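Local coordinates for protein epsin-3 (Saccharomyces cerevisiae, PDB 3ONK) that takes part in recruiting clathrin to the Golgi network and endosomes and binds membranes rich in phosphatidylinositol-3,5-bisphosphate, here represented by its ENTH domain, at residues V16-A19 against T20-E23; G109-Q112 against G113-V116. All coordinates share one frame; numbering follows the deposited sequence.

Interaction 1. Residues V16-A19 against T20-E23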
loop_
_atom_site.group_PDB
_atom_site.type_symbol
_atom_site.label_atom_id
_atom_site.label_comp_id
_atom_site.label_asym_id
_atom_site.label_seq_id
_atom_site.Cartn_x
_atom_site.Cartn_y
_atom_site.Cartn_z
ATOM N N VAL A 16 10.533 -2.226 1.869
ATOM C CA VAL A 16 9.394 -1.835 1.044
ATOM C C VAL A 16 9.533 -2.373 -0.376
ATOM O O VAL A 16 8.564 -2.862 -0.961
ATOM C CB VAL A 16 9.220 -0.302 0.978
ATOM C CG1 VAL A 16 8.035 0.048 0.082
ATOM C CG2 VAL A 16 9.015 0.260 2.362
ATOM N N ARG A 17 10.740 -2.285 -0.932
ATOM C CA ARG A 17 10.992 -2.837 -2.263
ATOM C C ARG A 17 10.642 -4.319 -2.326
ATOM O O ARG A 17 9.942 -4.756 -3.245
ATOM C CB ARG A 17 12.447 -2.608 -2.701
ATOM C CG ARG A 17 12.723 -1.203 -3.197
ATOM C CD ARG A 17 14.071 -1.103 -3.907
ATOM N NE ARG A 17 13.943 -1.119 -5.365
ATOM C CZ ARG A 17 14.302 -2.142 -6.138
ATOM N NH1 ARG A 17 14.153 -2.067 -7.457
ATOM N NH2 ARG A 17 14.817 -3.239 -5.591
ATOM N N GLU A 18 11.127 -5.082 -1.346
ATOM C CA GLU A 18 10.847 -6.516 -1.252
ATOM C C GLU A 18 9.353 -6.808 -1.099
ATOM O O GLU A 18 8.811 -7.705 -1.746
ATOM C CB GLU A 18 11.606 -7.171 -0.080
ATOM C CG GLU A 18 11.093 -8.598 0.225
ATOM C CD GLU A 18 11.780 -9.291 1.407
ATOM O OE1 GLU A 18 12.634 -8.676 2.082
ATOM O OE2 GLU A 18 11.450 -10.472 1.659
ATOM N N ALA A 19 8.692 -6.058 -0.229
ATOM C CA ALA A 19 7.254 -6.244 -0.010
ATOM C C ALA A 19 6.422 -5.964 -1.269
ATOM O O ALA A 19 5.254 -6.353 -1.345
ATOM C CB ALA A 19 6.781 -5.361 1.120
ATOM N N THR A 20 7.012 -5.272 -2.242
ATOM C CA THR A 20 6.288 -4.911 -3.463
ATOM C C THR A 20 6.989 -5.388 -4.736
ATOM O O THR A 20 6.701 -4.890 -5.823
ATOM C CB THR A 20 6.024 -3.385 -3.544
ATOM O OG1 THR A 20 7.264 -2.672 -3.546
ATOM C CG2 THR A 20 5.213 -2.927 -2.344
ATOM N N ASN A 21 7.887 -6.368 -4.592
ATOM C CA ASN A 21 8.629 -6.941 -5.716
ATOM C C ASN A 21 7.740 -7.701 -6.699
ATOM O O ASN A 21 6.515 -7.772 -6.519
ATOM C CB ASN A 21 9.772 -7.850 -5.225
ATOM C CG ASN A 21 9.277 -9.129 -4.583
ATOM O OD1 ASN A 21 8.176 -9.604 -4.861
ATOM N ND2 ASN A 21 10.104 -9.710 -3.724
ATOM N N ASN A 22 8.369 -8.289 -7.717
ATOM C CA ASN A 22 7.640 -8.960 -8.794
ATOM C C ASN A 22 7.369 -10.464 -8.620
ATOM O O ASN A 22 6.851 -11.108 -9.534
ATOM C CB ASN A 22 8.333 -8.719 -10.137
ATOM C CG ASN A 22 7.495 -7.888 -11.079
ATOM O OD1 ASN A 22 7.941 -6.840 -11.561
ATOM N ND2 ASN A 22 6.265 -8.341 -11.345
ATOM N N GLU A 23 7.733 -11.030 -7.472
ATOM C CA GLU A 23 7.360 -12.406 -7.182
ATOM C C GLU A 23 5.843 -12.498 -7.203
ATOM O O GLU A 23 5.154 -11.532 -6.843
ATOM C CB GLU A 23 7.880 -12.838 -5.814
ATOM C CG GLU A 23 9.391 -12.779 -5.678
ATOM C CD GLU A 23 9.844 -13.028 -4.253
ATOM O OE1 GLU A 23 9.236 -12.452 -3.322
ATOM O OE2 GLU A 23 10.806 -13.804 -4.058
#

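Interaction 2. Residues G109-Q112 against G113-V116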
loop_
_atom_site.group_PDB
_atom_site.type_symbol
_atom_site.label_atom_id
_atom_site.label_comp_id
_atom_site.label_asym_id
_atom_site.label_seq_id
_atom_site.Cartn_x
_atom_site.Cartn_y
_atom_site.Cartn_z
ATOM N N GLY A 109 -5.032 -14.037 -20.421
ATOM C CA GLY A 109 -6.450 -13.758 -20.456
ATOM C C GLY A 109 -7.008 -13.506 -19.066
ATOM O O GLY A 109 -8.212 -13.616 -18.852
ATOM N N ARG A 110 -6.141 -13.176 -18.114
ATOM C CA ARG A 110 -6.612 -12.889 -16.762
ATOM C C ARG A 110 -6.776 -11.403 -16.528
ATOM O O ARG A 110 -5.885 -10.605 -16.837
ATOM C CB ARG A 110 -5.673 -13.480 -15.703
ATOM C CG ARG A 110 -5.626 -14.992 -15.716
ATOM C CD ARG A 110 -5.441 -15.572 -14.322
ATOM N NE ARG A 110 -5.863 -16.967 -14.310
ATOM C CZ ARG A 110 -5.138 -17.962 -14.804
ATOM N NH1 ARG A 110 -3.943 -17.714 -15.327
ATOM N NH2 ARG A 110 -5.605 -19.203 -14.769
ATOM N N ASP A 111 -7.916 -11.034 -15.958
ATOM C CA ASP A 111 -8.200 -9.639 -15.656
ATOM C C ASP A 111 -7.525 -9.293 -14.330
ATOM O O ASP A 111 -7.989 -9.683 -13.269
ATOM C CB ASP A 111 -9.723 -9.436 -15.600
ATOM C CG ASP A 111 -10.133 -8.026 -15.193
ATOM O OD1 ASP A 111 -9.305 -7.262 -14.649
ATOM O OD2 ASP A 111 -11.313 -7.689 -15.424
ATOM N N GLN A 112 -6.400 -8.594 -14.401
ATOM C CA GLN A 112 -5.659 -8.214 -13.202
ATOM C C GLN A 112 -6.126 -6.849 -12.675
ATOM O O GLN A 112 -6.004 -6.559 -11.483
ATOM C CB GLN A 112 -4.148 -8.188 -13.489
ATOM C CG GLN A 112 -3.576 -9.500 -14.082
ATOM C CD GLN A 112 -3.645 -10.688 -13.121
ATOM O OE1 GLN A 112 -3.236 -11.799 -13.470
ATOM N NE2 GLN A 112 -4.172 -10.459 -11.909
ATOM N N GLY A 113 -6.664 -6.025 -13.573
ATOM C CA GLY A 113 -7.082 -4.687 -13.223
ATOM C C GLY A 113 -8.224 -4.639 -12.229
ATOM O O GLY A 113 -8.285 -3.742 -11.397
ATOM N N ILE A 114 -9.142 -5.595 -12.307
ATOM C CA ILE A 114 -10.321 -5.559 -11.428
ATOM C C ILE A 114 -9.967 -5.621 -9.933
ATOM O O ILE A 114 -10.617 -4.991 -9.098
ATOM C CB ILE A 114 -11.383 -6.611 -11.812
ATOM C CG1 ILE A 114 -12.703 -6.310 -11.086
ATOM C CG2 ILE A 114 -10.871 -8.053 -11.590
ATOM C CD1 ILE A 114 -13.926 -6.928 -11.743
ATOM N N ASN A 115 -8.918 -6.359 -9.604
ATOM C CA ASN A 115 -8.451 -6.437 -8.229
ATOM C C ASN A 115 -7.838 -5.134 -7.734
ATOM O O ASN A 115 -8.045 -4.735 -6.587
ATOM C CB ASN A 115 -7.455 -7.580 -8.103
ATOM C CG ASN A 115 -8.084 -8.905 -8.421
ATOM O OD1 ASN A 115 -9.183 -9.201 -7.943
ATOM N ND2 ASN A 115 -7.418 -9.701 -9.247
ATOM N N VAL A 116 -7.082 -4.476 -8.605
ATOM C CA VAL A 116 -6.469 -3.202 -8.268
ATOM C C VAL A 116 -7.535 -2.148 -7.966
ATOM O O VAL A 116 -7.432 -1.425 -6.968
ATOM C CB VAL A 116 -5.535 -2.705 -9.400
ATOM C CG1 VAL A 116 -5.091 -1.270 -9.138
ATOM C CG2 VAL A 116 -4.325 -3.648 -9.564
HETATM O O HOH W 1 -4.841 -8.747 -9.736
#

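Interaction 1. Residues V16-A19 against T20-E23
Thr20 meets Val16 at the C-terminal end of helix 11-19, where the carbonyls of Val16, Arg17 and Glu18 accept from Thr20 and Asn21. The carbonyl of Val16 is gripped by two groups of the same residue: Thr20 OG1 donates to Val16 O at 2.9 Å, while Thr20 N adds only a weak bond. With OG1 set between its own N and carbonyl carbon (chi1 60°), the hydroxyl turns back over the last helical turn. Thr20 N also bonds to Arg17 O (3.1 Å), approaching from above the carbonyl plane. One residue on, Asn21 N reaches Glu18 O at 3.3 Å in a nearly straight bond, 169° at the hydrogen, again from above the plane. Both of these last bonds, Thr20 N to Arg17 O and Asn21 N to Glu18 O, span three residues, as the chain leaves the helix.

The amide of Asn21 organises the chain beyond. Its OD1 accepts from Glu23 N at 3.0 Å, closing an Asx turn, and its ND2 donates to Glu23 OE1 at 2.9 Å, meeting that carboxylate from above its plane. Glu23 is thereby held through both its backbone and its side chain. Lys69 donates to Asn21 OD1 and to Glu23 O, tying the turn to helix 64-80, and the hydroxyl of Thr20 has a further weak bond from Arg55. On the apolar side, Val16 packs on Ile35, Ile52 and Leu73, and Ala19 on Leu31 and Ile35, so the helix end sits among helices 29-38, 42-57 and 64-80.

Interaction 2. Residues G109-Q112 against G113-V116
Between Asp111 and Ile114 the backbone turns from an extended conformation at Asp111 through Gln112 into the helix that runs from Gly113. The carboxylate of Asp111 caps this first turn. Its CG lies anti to the backbone N (chi1 176°), which brings OD1 round to Ile114 N at 2.9 Å; the donor comes in on the syn side of OD1, 31° out of the carboxylate plane. Gly113 N stands 3.1 Å from the same oxygen. The carboxylate is also in van der Waals contact with Ile114, which crosses it at about a right angle and whose CG2 methyl lies 3.5 Å from Asp111 OD1.

A side-chain acceptor that meets the backbone N-H three residues on, at the start of helix 113-127, is an N-terminal capping interaction, a textbook answer to first-turn amides that have no preceding helical carbonyl. The negative charge also faces the positive end of the helix dipole, which probably favours the ionised form. With an alanine at Asp111 the carboxylate is gone, and Ile114 N is likely to be left without its capping acceptor and the CG2 methyl without the surface it rests on.

Elsewhere in the turn, Gln112 O accepts a weak bond from Asn115 N, at 3.5 Å, and a second, from a water, at 3.0 Å. The same water accepts from Asn115 ND2 at 2.8 Å, and so bridges loop and helix. Val116 sets CG2 3.9 Å from Gln112 O, while its side chain packs on Ile67 and Leu71 of helix 64-80 and on Phe102.

How the interactions relate
The two sites illustrate the C-terminal end of one helix (11-19) and the N-terminal end of another (113-127) within one all-helical ENTH domain. Interaction 1 comes first along the chain, at the exit of helix 11-19, and interaction 2 much later, at the entry to helix 113-127. Their centres are 19 Å apart and their nearest atoms about 10 Å, so they do not touch. Helix 64-80 is what they have in common: Leu73, Ala70 and Lys69 meet residues 16-23, while Ile67, Tyr68 and Leu71 meet residues 113-116. Early and late parts of the domain are thus packed on one shared helix, 64-80, with the chain turning into or out of its helices at both places.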